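Local coordinates for NMB1025 protein (Neisseria meningitidis serogroup B, PDB 3KJJ) that is of unknown function but forms a trimer of the YjgF/RutC family, some of whose members hydrolyse reactive enamines and imines, at residues B[41-46]-B[78-83]; B[74-79]-B[111-116]; B[68-73]-B[97-102]. All blocks are in the same frame, centred on the assembly; numbering follows the deposited sequence.

Contact 1 (B[41-46]-B[78-83]); sequences ETAAEQ and MGDYAE
Two carboxylates, those of Asp80 and Glu83, turn a face to the methyl group of Ala43. The methyl CB of Ala43 stands 3.8 Å from Asp80 CG and only slightly farther from both of that residue's oxygens, so it sits over the flat of the group. It is equally squarely placed over the Glu83 carboxylate, 3.7 Å from CD. The methyl of Ala44 lies near the Glu83 plane instead, at its OE2 edge, with CB 3.4 Å from OE2. Thr42 comes close to the same oxygen but makes no bond to it.

One hydrogen bond crosses the contact. Ala44 N donates to Glu83 OE2 over 3.2 Å, fairly straight at the hydrogen. The donor comes from well above the carboxylate plane, on the face that Ala43 covers. Glu83 reaches this spot because CG is anti to its backbone N (chi1 -170°) and the chain runs extended from there.

Thr42 is the N-cap of helix 43-60 and forms a capping box with Glu45. Glu45 N gives to Thr42 OG1 at 3.0 Å, while the return bond from Thr42 N to Glu45 OE1 is weak. Glu45 OE1 is held better by Glu41 N, at 3.0 Å.

The polar end of Asp80 is turned to Arg113, its salt-bridge partner. The contact thus joins the first turns of helices 43-60 and 81-91. Glu83 supplies an acceptor to an N-H of the first helical turn, and its negative charge near that helix start is probably favourable.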
loop_
_atom_site.group_PDB
_atom_site.type_symbol
_atom_site.label_atom_id
_atom_site.label_comp_id
_atom_site.label_asym_id
_atom_site.label_seq_id
_atom_site.Cartn_x
_atom_site.Cartn_y
_atom_site.Cartn_z
ATOM N N GLU B 41 -17.280 16.593 -10.226
ATOM C CA GLU B 41 -16.766 17.671 -9.388
ATOM C C GLU B 41 -16.868 17.313 -7.901
ATOM O O GLU B 41 -15.914 17.508 -7.146
ATOM C CB GLU B 41 -17.533 18.967 -9.665
ATOM C CG GLU B 41 -16.663 20.209 -9.690
ATOM C CD GLU B 41 -16.162 20.533 -11.086
ATOM O OE1 GLU B 41 -14.941 20.396 -11.330
ATOM O OE2 GLU B 41 -16.992 20.917 -11.943
ATOM N N THR B 42 -18.023 16.790 -7.492
ATOM C CA THR B 42 -18.269 16.426 -6.091
ATOM C C THR B 42 -17.546 15.133 -5.714
ATOM O O THR B 42 -17.169 14.336 -6.587
ATOM C CB THR B 42 -19.788 16.255 -5.786
ATOM O OG1 THR B 42 -20.283 15.071 -6.426
ATOM C CG2 THR B 42 -20.598 17.471 -6.255
ATOM N N ALA B 43 -17.376 14.916 -4.410
ATOM C CA ALA B 43 -16.764 13.685 -3.918
ATOM C C ALA B 43 -17.497 12.461 -4.459
ATOM O O ALA B 43 -16.865 11.526 -4.945
ATOM C CB ALA B 43 -16.721 13.669 -2.391
ATOM N N ALA B 44 -18.828 12.492 -4.394
ATOM C CA ALA B 44 -19.676 11.393 -4.861
ATOM C C ALA B 44 -19.527 11.149 -6.362
ATOM O O ALA B 44 -19.452 9.999 -6.803
ATOM C CB ALA B 44 -21.132 11.665 -4.522
ATOM N N GLU B 45 -19.497 12.235 -7.132
ATOM C CA GLU B 45 -19.360 12.153 -8.587
ATOM C C GLU B 45 -17.994 11.584 -8.957
ATOM O O GLU B 45 -17.894 10.707 -9.800
ATOM C CB GLU B 45 -19.582 13.522 -9.238
ATOM C CG GLU B 45 -21.054 13.953 -9.284
ATOM C CD GLU B 45 -21.250 15.453 -9.534
ATOM O OE1 GLU B 45 -20.278 16.152 -9.900
ATOM O OE2 GLU B 45 -22.392 15.934 -9.361
ATOM N N GLN B 46 -16.951 12.069 -8.297
ATOM C CA GLN B 46 -15.597 11.603 -8.562
ATOM C C GLN B 46 -15.381 10.166 -8.097
ATOM O O GLN B 46 -14.728 9.381 -8.793
ATOM C CB GLN B 46 -14.571 12.556 -7.950
ATOM C CG GLN B 46 -14.498 13.880 -8.717
ATOM C CD GLN B 46 -13.390 14.780 -8.228
ATOM O OE1 GLN B 46 -12.708 14.465 -7.253
ATOM N NE2 GLN B 46 -13.195 15.906 -8.910
HETATM N N MSE B 78 -10.744 14.973 4.373
HETATM C CA MSE B 78 -11.516 13.978 5.146
HETATM C C MSE B 78 -12.949 14.427 5.456
HETATM O O MSE B 78 -13.773 13.633 5.902
HETATM C CB MSE B 78 -10.771 13.559 6.429
HETATM C CG MSE B 78 -11.370 12.327 7.185
HETATM SE SE MSE B 78 -11.311 10.597 6.200
HETATM C CE MSE B 78 -9.424 10.617 5.820
ATOM N N GLY B 79 -13.251 15.698 5.201
ATOM C CA GLY B 79 -14.632 16.171 5.224
ATOM C C GLY B 79 -15.542 15.463 4.222
ATOM O O GLY B 79 -16.762 15.529 4.341
ATOM N N ASP B 80 -14.951 14.775 3.245
ATOM C CA ASP B 80 -15.719 14.103 2.183
ATOM C C ASP B 80 -15.917 12.609 2.450
ATOM O O ASP B 80 -16.361 11.872 1.562
ATOM C CB ASP B 80 -15.023 14.270 0.825
ATOM C CG ASP B 80 -15.072 15.701 0.300
ATOM O OD1 ASP B 80 -16.025 16.437 0.620
ATOM O OD2 ASP B 80 -14.155 16.079 -0.459
ATOM N N TYR B 81 -15.588 12.179 3.667
ATOM C CA TYR B 81 -15.650 10.768 4.073
ATOM C C TYR B 81 -17.024 10.132 3.865
ATOM O O TYR B 81 -17.141 9.132 3.148
ATOM C CB TYR B 81 -15.213 10.625 5.534
ATOM C CG TYR B 81 -14.925 9.213 6.009
ATOM C CD1 TYR B 81 -13.944 8.430 5.400
ATOM C CD2 TYR B 81 -15.616 8.674 7.092
ATOM C CE1 TYR B 81 -13.665 7.136 5.862
ATOM C CE2 TYR B 81 -15.344 7.387 7.556
ATOM C CZ TYR B 81 -14.374 6.627 6.931
ATOM O OH TYR B 81 -14.111 5.355 7.388
ATOM N N ALA B 82 -18.058 10.704 4.479
ATOM C CA ALA B 82 -19.412 10.156 4.358
ATOM C C ALA B 82 -19.912 10.132 2.913
ATOM O O ALA B 82 -20.570 9.177 2.502
ATOM C CB ALA B 82 -20.402 10.894 5.276
ATOM N N GLU B 83 -19.588 11.170 2.146
ATOM C CA GLU B 83 -19.998 11.254 0.745
ATOM C C GLU B 83 -19.345 10.164 -0.098
ATOM O O GLU B 83 -20.015 9.531 -0.922
ATOM C CB GLU B 83 -19.689 12.632 0.147
ATOM C CG GLU B 83 -20.314 12.869 -1.228
ATOM C CD GLU B 83 -20.285 14.330 -1.670
ATOM O OE1 GLU B 83 -19.901 15.197 -0.860
ATOM O OE2 GLU B 83 -20.641 14.610 -2.834
#

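Contact 2 (B[74-79]-B[111-116]); sequences YLRDMG and EWRVEI
Tyr74 and Glu115 form an antiparallel hydrogen-bonded pair. Tyr74 N gives to Glu115 O at 2.9 Å, in a nearly straight bond, and Glu115 N gives back to Tyr74 O at 3.0 Å. Leu75 and Val114 follow as a non-hydrogen-bonded pair. Their side chains lie side by side and point the same way, with Leu75 CD2 3.8 Å from Val114 CG2. The third bond is less regular. Arg76 N reaches Arg113 O at 3.2 Å from above the carbonyl plane, 56° out of it, where the ladder gives way to loop.

Next come the charged side chains. Arg76 CG is anti to its backbone N (chi1 173°) and the chain stays extended as far as NE. This sends the guanidinium past the backbone of Trp112, and a water accepts from Arg76 NH1 and donates to Trp112 O at 2.7 Å. A second water takes the N-H of Asp77 at 3.0 Å and also lies 2.8 Å from Arg113 O. Asp77 OD2 accepts from Gly79 N, two residues on, in an Asx turn. Asp77 OD1 and Arg113 NH1 are too far apart for a salt bridge.

Further out, Arg113 NE is paired with Asp80, and Arg113 N with Gln46. Leu75 and Val114 face helices 81-91 and 43-60, while Tyr74 packs against both other subunits.

Strands 68-75 and 114-121 are thus joined in the central sheet. Where their ladder ends, two waters bridge the segments in place of direct backbone bonds, and the main charge partner of Arg113 is Asp80, not Asp77.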
loop_
_atom_site.group_PDB
_atom_site.type_symbol
_atom_site.label_atom_id
_atom_site.label_comp_id
_atom_site.label_asym_id
_atom_site.label_seq_id
_atom_site.Cartn_x
_atom_site.Cartn_y
_atom_site.Cartn_z
ATOM N N TYR B 74 -7.539 7.532 -0.787
ATOM C CA TYR B 74 -6.916 8.773 -0.413
ATOM C C TYR B 74 -7.956 9.851 -0.697
ATOM O O TYR B 74 -8.475 9.932 -1.803
ATOM C CB TYR B 74 -5.648 8.983 -1.239
ATOM C CG TYR B 74 -4.567 7.935 -1.044
ATOM C CD1 TYR B 74 -3.762 7.931 0.097
ATOM C CD2 TYR B 74 -4.332 6.957 -2.018
ATOM C CE1 TYR B 74 -2.771 6.972 0.274
ATOM C CE2 TYR B 74 -3.354 6.001 -1.844
ATOM C CZ TYR B 74 -2.577 6.013 -0.701
ATOM O OH TYR B 74 -1.598 5.067 -0.537
ATOM N N LEU B 75 -8.291 10.647 0.309
ATOM C CA LEU B 75 -9.134 11.821 0.091
ATOM C C LEU B 75 -8.301 13.065 0.308
ATOM O O LEU B 75 -7.460 13.095 1.203
ATOM C CB LEU B 75 -10.330 11.837 1.048
ATOM C CG LEU B 75 -11.381 10.737 0.911
ATOM C CD1 LEU B 75 -12.298 10.759 2.138
ATOM C CD2 LEU B 75 -12.196 10.897 -0.377
ATOM N N ARG B 76 -8.549 14.086 -0.508
ATOM C CA ARG B 76 -7.907 15.381 -0.359
ATOM C C ARG B 76 -8.328 16.037 0.959
ATOM O O ARG B 76 -7.539 16.728 1.617
ATOM C CB ARG B 76 -8.264 16.286 -1.541
ATOM C CG ARG B 76 -7.764 17.715 -1.374
ATOM C CD ARG B 76 -8.247 18.646 -2.470
ATOM N NE ARG B 76 -7.628 19.963 -2.334
ATOM C CZ ARG B 76 -6.373 20.253 -2.667
ATOM N NH1 ARG B 76 -5.577 19.324 -3.176
ATOM N NH2 ARG B 76 -5.911 21.488 -2.508
ATOM N N ASP B 77 -9.575 15.787 1.331
ATOM C CA ASP B 77 -10.211 16.416 2.455
ATOM C C ASP B 77 -11.126 15.399 3.165
ATOM O O ASP B 77 -12.156 15.019 2.627
ATOM C CB ASP B 77 -11.011 17.628 1.946
ATOM C CG ASP B 77 -11.546 18.485 3.068
ATOM O OD1 ASP B 77 -11.507 19.726 2.958
ATOM O OD2 ASP B 77 -12.010 17.916 4.066
HETATM N N MSE B 78 -10.744 14.973 4.373
HETATM C CA MSE B 78 -11.516 13.978 5.146
HETATM C C MSE B 78 -12.949 14.427 5.456
HETATM O O MSE B 78 -13.773 13.633 5.902
HETATM C CB MSE B 78 -10.771 13.559 6.429
HETATM C CG MSE B 78 -11.370 12.327 7.185
HETATM SE SE MSE B 78 -11.311 10.597 6.200
HETATM C CE MSE B 78 -9.424 10.617 5.820
ATOM N N GLY B 79 -13.251 15.698 5.201
ATOM C CA GLY B 79 -14.632 16.171 5.224
ATOM C C GLY B 79 -15.542 15.463 4.222
ATOM O O GLY B 79 -16.762 15.529 4.341
ATOM N N GLU B 111 -8.024 19.758 -7.847
ATOM C CA GLU B 111 -9.445 19.453 -8.010
ATOM C C GLU B 111 -9.814 17.973 -7.825
ATOM O O GLU B 111 -10.997 17.644 -7.760
ATOM C CB GLU B 111 -10.006 20.002 -9.333
ATOM C CG GLU B 111 -9.115 19.829 -10.552
ATOM C CD GLU B 111 -8.018 20.885 -10.662
ATOM O OE1 GLU B 111 -6.842 20.493 -10.721
ATOM O OE2 GLU B 111 -8.320 22.101 -10.693
ATOM N N TRP B 112 -8.813 17.093 -7.745
ATOM C CA TRP B 112 -9.061 15.682 -7.422
ATOM C C TRP B 112 -9.319 15.516 -5.933
ATOM O O TRP B 112 -8.481 15.868 -5.102
ATOM C CB TRP B 112 -7.888 14.790 -7.824
ATOM C CG TRP B 112 -7.579 14.725 -9.296
ATOM C CD1 TRP B 112 -8.372 15.125 -10.338
ATOM C CD2 TRP B 112 -6.396 14.169 -9.881
ATOM N NE1 TRP B 112 -7.737 14.880 -11.535
ATOM C CE2 TRP B 112 -6.528 14.286 -11.283
ATOM C CE3 TRP B 112 -5.229 13.593 -9.353
ATOM C CZ2 TRP B 112 -5.533 13.850 -12.168
ATOM C CZ3 TRP B 112 -4.246 13.149 -10.231
ATOM C CH2 TRP B 112 -4.404 13.285 -11.627
ATOM N N ARG B 113 -10.472 14.949 -5.603
ATOM C CA ARG B 113 -10.903 14.815 -4.215
ATOM C C ARG B 113 -10.738 13.386 -3.700
ATOM O O ARG B 113 -10.845 13.137 -2.490
ATOM C CB ARG B 113 -12.356 15.282 -4.073
ATOM C CG ARG B 113 -12.628 16.632 -4.729
ATOM C CD ARG B 113 -13.728 17.378 -4.024
ATOM N NE ARG B 113 -13.384 17.646 -2.631
ATOM C CZ ARG B 113 -12.834 18.775 -2.200
ATOM N NH1 ARG B 113 -12.569 18.930 -0.913
ATOM N NH2 ARG B 113 -12.565 19.752 -3.056
ATOM N N VAL B 114 -10.473 12.453 -4.625
ATOM C CA VAL B 114 -10.335 11.026 -4.295
ATOM C C VAL B 114 -9.426 10.276 -5.279
ATOM O O VAL B 114 -9.368 10.594 -6.468
ATOM C CB VAL B 114 -11.733 10.321 -4.167
ATOM C CG1 VAL B 114 -12.492 10.329 -5.521
ATOM C CG2 VAL B 114 -11.605 8.902 -3.595
ATOM N N GLU B 115 -8.699 9.300 -4.749
ATOM C CA GLU B 115 -7.876 8.398 -5.533
ATOM C C GLU B 115 -7.960 7.049 -4.834
ATOM O O GLU B 115 -7.846 6.972 -3.614
ATOM C CB GLU B 115 -6.420 8.904 -5.605
ATOM C CG GLU B 115 -5.466 8.044 -6.441
ATOM C CD GLU B 115 -4.121 8.719 -6.718
ATOM O OE1 GLU B 115 -4.017 9.956 -6.591
ATOM O OE2 GLU B 115 -3.161 8.009 -7.081
ATOM N N ILE B 116 -8.182 5.982 -5.597
ATOM C CA ILE B 116 -8.315 4.653 -4.994
ATOM C C ILE B 116 -7.334 3.685 -5.641
ATOM O O ILE B 116 -7.286 3.557 -6.876
ATOM C CB ILE B 116 -9.769 4.117 -5.063
ATOM C CG1 ILE B 116 -10.733 5.100 -4.388
ATOM C CG2 ILE B 116 -9.869 2.714 -4.435
ATOM C CD1 ILE B 116 -12.225 4.743 -4.507
HETATM O O HOH W 1 -6.091 16.902 -4.478
HETATM O O HOH W 2 -11.645 15.156 -0.700
#

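Contact 3 (B[68-73]-B[97-102]); sequences VLDAVI and TPARAC
The torsions of Ile73 and Arg100 bring their side chains across each other. The Ile73 chain has CG1 anti to the carbonyl carbon (chi1 -60°) and extends from there to CD1. Arg100 leaves with CG anti to its backbone N and then bends at chi3 (89°), which turns the guanidinium so that one face meets Ile73. Ile73 CD1 therefore lies over one face of that group, 3.5 Å from NH1, and also touches Arg100 CD. At the other end of the pair of strands, Val68 CG1 packs 3.5 Å from Pro98 CB.

Beneath these side chains the backbones run parallel, with axes 4.6 Å apart. Ala99 N donates to Leu69 O at a tilt. Ala71 then bonds to Ala99 and Ala101 in turn: its N gives to Ala99 O at 2.8 Å and its O takes Ala101 N at 3.0 Å. Ile73 N reaches Ala101 O at 2.9 Å. Asp70 and Ala99 share a face of the sheet with Val72 and Ala101. On the reverse are Ala71, Ile73, Arg100 and Cys102, and there Ile73 CG2 rests 4.1 Å from Cys102 SG. Leu69 and Asp70 form a classic beta bulge opposite Thr119.

Helix 81-91 covers the Arg100 face, where Asn85 accepts from Arg100 NH1 and Trp88 makes a cation-pi contact. Ser33 of the second subunit is hydrogen-bonded to Arg100 N.

This is the strand pairing of a beta-alpha-beta crossover. Asn85 and Trp88 are among the partners of this buried guanidinium, and the Ile73 methyl gives it an apolar cover on one face.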
loop_
_atom_site.group_PDB
_atom_site.type_symbol
_atom_site.label_atom_id
_atom_site.label_comp_id
_atom_site.label_asym_id
_atom_site.label_seq_id
_atom_site.Cartn_x
_atom_site.Cartn_y
_atom_site.Cartn_z
ATOM N N VAL B 68 -11.581 -8.087 -5.246
ATOM C CA VAL B 68 -10.644 -7.112 -4.684
ATOM C C VAL B 68 -10.172 -7.541 -3.297
ATOM O O VAL B 68 -10.970 -7.857 -2.410
ATOM C CB VAL B 68 -11.290 -5.711 -4.575
ATOM C CG1 VAL B 68 -10.393 -4.755 -3.777
ATOM C CG2 VAL B 68 -11.561 -5.168 -5.946
ATOM N N LEU B 69 -8.862 -7.532 -3.117
ATOM C CA LEU B 69 -8.263 -7.901 -1.856
ATOM C C LEU B 69 -8.180 -6.710 -0.909
ATOM O O LEU B 69 -8.534 -6.817 0.266
ATOM C CB LEU B 69 -6.884 -8.496 -2.085
ATOM C CG LEU B 69 -6.860 -9.852 -2.808
ATOM C CD1 LEU B 69 -5.429 -10.335 -2.960
ATOM C CD2 LEU B 69 -7.720 -10.901 -2.082
ATOM N N ASP B 70 -7.736 -5.575 -1.441
ATOM C CA ASP B 70 -7.368 -4.439 -0.619
ATOM C C ASP B 70 -7.618 -3.155 -1.402
ATOM O O ASP B 70 -7.420 -3.103 -2.621
ATOM C CB ASP B 70 -5.892 -4.581 -0.203
ATOM C CG ASP B 70 -5.405 -3.461 0.714
ATOM O OD1 ASP B 70 -5.718 -3.491 1.924
ATOM O OD2 ASP B 70 -4.667 -2.572 0.226
ATOM N N ALA B 71 -8.065 -2.126 -0.690
ATOM C CA ALA B 71 -8.295 -0.825 -1.287
ATOM C C ALA B 71 -7.782 0.242 -0.330
ATOM O O ALA B 71 -8.109 0.225 0.854
ATOM C CB ALA B 71 -9.786 -0.625 -1.546
ATOM N N VAL B 72 -6.967 1.154 -0.843
ATOM C CA VAL B 72 -6.568 2.328 -0.084
ATOM C C VAL B 72 -7.215 3.510 -0.775
ATOM O O VAL B 72 -7.105 3.671 -1.996
ATOM C CB VAL B 72 -5.044 2.513 -0.011
ATOM C CG1 VAL B 72 -4.688 3.685 0.920
ATOM C CG2 VAL B 72 -4.377 1.250 0.469
ATOM N N ILE B 73 -7.920 4.307 0.021
ATOM C CA ILE B 73 -8.660 5.446 -0.472
ATOM C C ILE B 73 -8.001 6.673 0.108
ATOM O O ILE B 73 -7.880 6.806 1.326
ATOM C CB ILE B 73 -10.141 5.398 -0.048
ATOM C CG1 ILE B 73 -10.818 4.131 -0.595
ATOM C CG2 ILE B 73 -10.895 6.662 -0.538
ATOM C CD1 ILE B 73 -12.127 3.786 0.133
ATOM N N THR B 97 -16.465 -7.787 0.740
ATOM C CA THR B 97 -15.905 -6.446 0.835
ATOM C C THR B 97 -14.404 -6.540 1.182
ATOM O O THR B 97 -13.991 -7.413 1.955
ATOM C CB THR B 97 -16.672 -5.603 1.864
ATOM O OG1 THR B 97 -16.569 -6.217 3.151
ATOM C CG2 THR B 97 -18.154 -5.510 1.486
ATOM N N PRO B 98 -13.576 -5.671 0.576
ATOM C CA PRO B 98 -12.124 -5.807 0.720
ATOM C C PRO B 98 -11.550 -5.212 2.008
ATOM O O PRO B 98 -12.229 -4.435 2.695
ATOM C CB PRO B 98 -11.593 -5.033 -0.491
ATOM C CG PRO B 98 -12.603 -3.960 -0.688
ATOM C CD PRO B 98 -13.935 -4.589 -0.369
ATOM N N ALA B 99 -10.311 -5.589 2.333
ATOM C CA ALA B 99 -9.516 -4.843 3.323
ATOM C C ALA B 99 -9.457 -3.406 2.823
ATOM O O ALA B 99 -9.286 -3.170 1.622
ATOM C CB ALA B 99 -8.123 -5.414 3.454
ATOM N N ARG B 100 -9.631 -2.450 3.724
ATOM C CA ARG B 100 -9.732 -1.053 3.306
ATOM C C ARG B 100 -9.023 -0.151 4.303
ATOM O O ARG B 100 -9.001 -0.431 5.496
ATOM C CB ARG B 100 -11.199 -0.636 3.187
ATOM C CG ARG B 100 -11.434 0.576 2.309
ATOM C CD ARG B 100 -12.876 1.053 2.350
ATOM N NE ARG B 100 -13.095 2.022 3.419
ATOM C CZ ARG B 100 -13.992 3.004 3.395
ATOM N NH1 ARG B 100 -14.782 3.197 2.335
ATOM N NH2 ARG B 100 -14.077 3.818 4.435
ATOM N N ALA B 101 -8.411 0.906 3.792
ATOM C CA ALA B 101 -7.899 1.976 4.633
ATOM C C ALA B 101 -8.251 3.302 3.976
ATOM O O ALA B 101 -8.285 3.415 2.750
ATOM C CB ALA B 101 -6.393 1.830 4.841
ATOM N N CYS B 102 -8.555 4.308 4.787
ATOM C CA CYS B 102 -8.892 5.608 4.222
ATOM C C CYS B 102 -8.120 6.672 4.965
ATOM O O CYS B 102 -8.234 6.773 6.182
ATOM C CB CYS B 102 -10.394 5.888 4.270
ATOM S SG CYS B 102 -10.837 7.438 3.440
#

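After three N-terminal strands come helix 43-60, strand 68-75 and helix 81-91. Contact 1 closes the loop from the start of the first helix to the start of the second. Contact 3 opens on strand 68-75, inside that loop, and closes on strand 99-104, beyond it, so the two cross. Contact 2 begins where contact 1 ends, sharing Met78 and Gly79, and reaches strand 114-121. It also crosses contact 3. Contacts 2 and 3 pair strand 68-75 with its two neighbours in the sheet, and Ile116 packs on Ile73 between them. Arg113 links contact 2 to contact 1 through Asp80 and Gln46, tying the starts of both helices to the loop that leads into strand 114-121.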